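Local coordinates for protein signal peptidase I (Enterococcus faecalis, PDB 4ME8) that probably cleaves the hydrophobic N-terminal signal or leader sequences from secreted proteins, as a serine-type endopeptidase of the S26 family, at residues R47-P52 / F111-N116. Numbering follows the deposited sequence. Where two conformers were deposited one is given.
Sequences RLIGLP and FVLGDN. With EDO (1,2-ethanediol), chain B.
R47 reaches D115 by a chain that runs out extended, with CG anti to the backbone N (chi1 -155°), and turns about its CG-CD bond (chi3 -74°), while the carboxylate of D115 is turned so that its plane nearly contains CA. The two flat groups come within 5° of coplanar and pair side-on: NE of R47 donates to OD1 of D115 over 2.9 Å and NH2 of R47 to OD2 of D115 over 2.8 Å, both bonds nearly straight and both using syn lone pairs. Two such bonds fix the rotation of each group. Y74 adds a cation-pi contact to the arginine, and NH1 has a weak bond to the carbonyl of F30.

Behind this salt bridge the strands pair antiparallel. R47 N gives to L113 O and L113 N to R47 O, each over 3.0 Å. Further along, the pairing slips by one residue: the O of F111 accepts from I49 N at 3.0 Å and from G50 N at 2.9 Å, and G50 O takes the N-H of F111 in return. At this slip the I49 side chain points toward the partner strand and crosses that of L113 at about a right angle, CG1 of I49 lying 3.9 Å from CB of L113, and its CG2 meets the edge of the F111 ring. V112 and L48 lie on the other face of the sheet from R47, L113 and F111, and there V112 lies near K46, a predicted active-site lysine. Two residues, I49 and G50, set opposite F111 and sharing its carbonyl make a classic beta bulge, here between the adjacent inner strands 43-50 and 109-113 of the antiparallel sheet in this S26 signal peptidase fold.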
# COMPACT_ATOMS: atom_id res chain seq x y z
N ARG A 47 -3.15 0.85 -4.97
CA ARG A 47 -3.17 2.17 -4.38
C ARG A 47 -1.82 2.54 -3.74
O ARG A 47 -1.21 1.75 -3.02
CB ARG A 47 -4.28 2.28 -3.33
CG ARG A 47 -4.74 3.71 -3.12
CD ARG A 47 -5.92 3.81 -2.16
NE ARG A 47 -7.17 3.37 -2.78
CZ ARG A 47 -8.00 4.15 -3.49
NH1 ARG A 47 -7.71 5.43 -3.69
NH2 ARG A 47 -9.11 3.64 -4.00
N LEU A 48 -1.36 3.75 -4.06
CA LEU A 48 -0.13 4.28 -3.50
C LEU A 48 -0.40 4.64 -2.04
O LEU A 48 -1.30 5.42 -1.74
CB LEU A 48 0.33 5.50 -4.30
CG LEU A 48 1.63 6.17 -3.84
CD1 LEU A 48 2.71 5.13 -3.58
CD2 LEU A 48 2.09 7.17 -4.88
N ILE A 49 0.38 4.04 -1.13
CA ILE A 49 0.18 4.21 0.31
C ILE A 49 1.41 4.86 0.95
O ILE A 49 1.29 5.84 1.70
CB ILE A 49 -0.17 2.86 0.97
CG1 ILE A 49 -1.55 2.38 0.49
CG2 ILE A 49 -0.13 2.94 2.48
CD1 ILE A 49 -2.73 3.23 0.93
N GLY A 50 2.58 4.33 0.63
CA GLY A 50 3.83 4.86 1.16
C GLY A 50 4.77 5.37 0.09
O GLY A 50 4.97 4.73 -0.93
N LEU A 51 5.37 6.53 0.38
CA LEU A 51 6.27 7.25 -0.53
C LEU A 51 7.67 7.24 0.09
O LEU A 51 7.80 7.01 1.29
CB LEU A 51 5.78 8.69 -0.67
CG LEU A 51 4.41 8.91 -1.35
CD1 LEU A 51 3.68 10.10 -0.75
CD2 LEU A 51 4.59 9.14 -2.84
N PRO A 52 8.73 7.50 -0.72
CA PRO A 52 10.12 7.47 -0.24
C PRO A 52 10.38 8.22 1.08
O PRO A 52 9.97 9.37 1.24
CB PRO A 52 10.89 8.17 -1.37
CG PRO A 52 10.08 7.93 -2.60
CD PRO A 52 8.64 7.81 -2.16
N PHE A 111 5.39 1.93 -1.60
CA PHE A 111 4.66 0.89 -0.89
C PHE A 111 3.21 1.02 -1.33
O PHE A 111 2.63 2.10 -1.23
CB PHE A 111 4.76 1.09 0.62
CG PHE A 111 4.17 -0.03 1.42
CD1 PHE A 111 4.92 -1.16 1.69
CD2 PHE A 111 2.86 0.04 1.88
CE1 PHE A 111 4.37 -2.21 2.42
CE2 PHE A 111 2.31 -1.00 2.59
CZ PHE A 111 3.06 -2.13 2.87
N VAL A 112 2.64 -0.07 -1.84
CA VAL A 112 1.27 -0.04 -2.37
C VAL A 112 0.40 -1.11 -1.71
O VAL A 112 0.91 -2.10 -1.22
CB VAL A 112 1.24 -0.20 -3.90
CG1 VAL A 112 2.11 0.86 -4.58
CG2 VAL A 112 1.66 -1.61 -4.33
N LEU A 113 -0.91 -0.87 -1.65
CA LEU A 113 -1.86 -1.83 -1.10
C LEU A 113 -3.11 -1.85 -1.99
O LEU A 113 -3.47 -0.83 -2.56
CB LEU A 113 -2.27 -1.44 0.31
CG LEU A 113 -1.23 -1.40 1.43
CD1 LEU A 113 -1.88 -0.88 2.69
CD2 LEU A 113 -0.61 -2.76 1.71
N GLY A 114 -3.76 -3.00 -2.08
CA GLY A 114 -5.02 -3.11 -2.80
C GLY A 114 -6.22 -2.94 -1.88
O GLY A 114 -6.19 -3.41 -0.74
N ASP A 115 -7.29 -2.32 -2.39
CA ASP A 115 -8.47 -2.04 -1.57
C ASP A 115 -9.17 -3.31 -1.08
O ASP A 115 -9.68 -3.32 0.04
CB ASP A 115 -9.47 -1.16 -2.33
CG ASP A 115 -8.94 0.26 -2.60
OD1 ASP A 115 -7.83 0.64 -2.14
OD2 ASP A 115 -9.67 1.00 -3.29
N ASN A 116 -9.22 -4.36 -1.91
CA ASN A 116 -9.73 -5.66 -1.47
C ASN A 116 -8.64 -6.38 -0.66
O ASN A 116 -8.07 -7.39 -1.08
CB ASN A 116 -10.23 -6.51 -2.65
CG ASN A 116 -11.24 -7.58 -2.23
OD1 ASN A 116 -11.83 -7.51 -1.15
ND2 ASN A 116 -11.45 -8.57 -3.09
C1 EDO B . -7.15 -0.84 -7.63
O1 EDO B . -8.17 -1.78 -8.01
C2 EDO B . -7.23 -0.55 -6.14
O2 EDO B . -6.66 -1.62 -5.39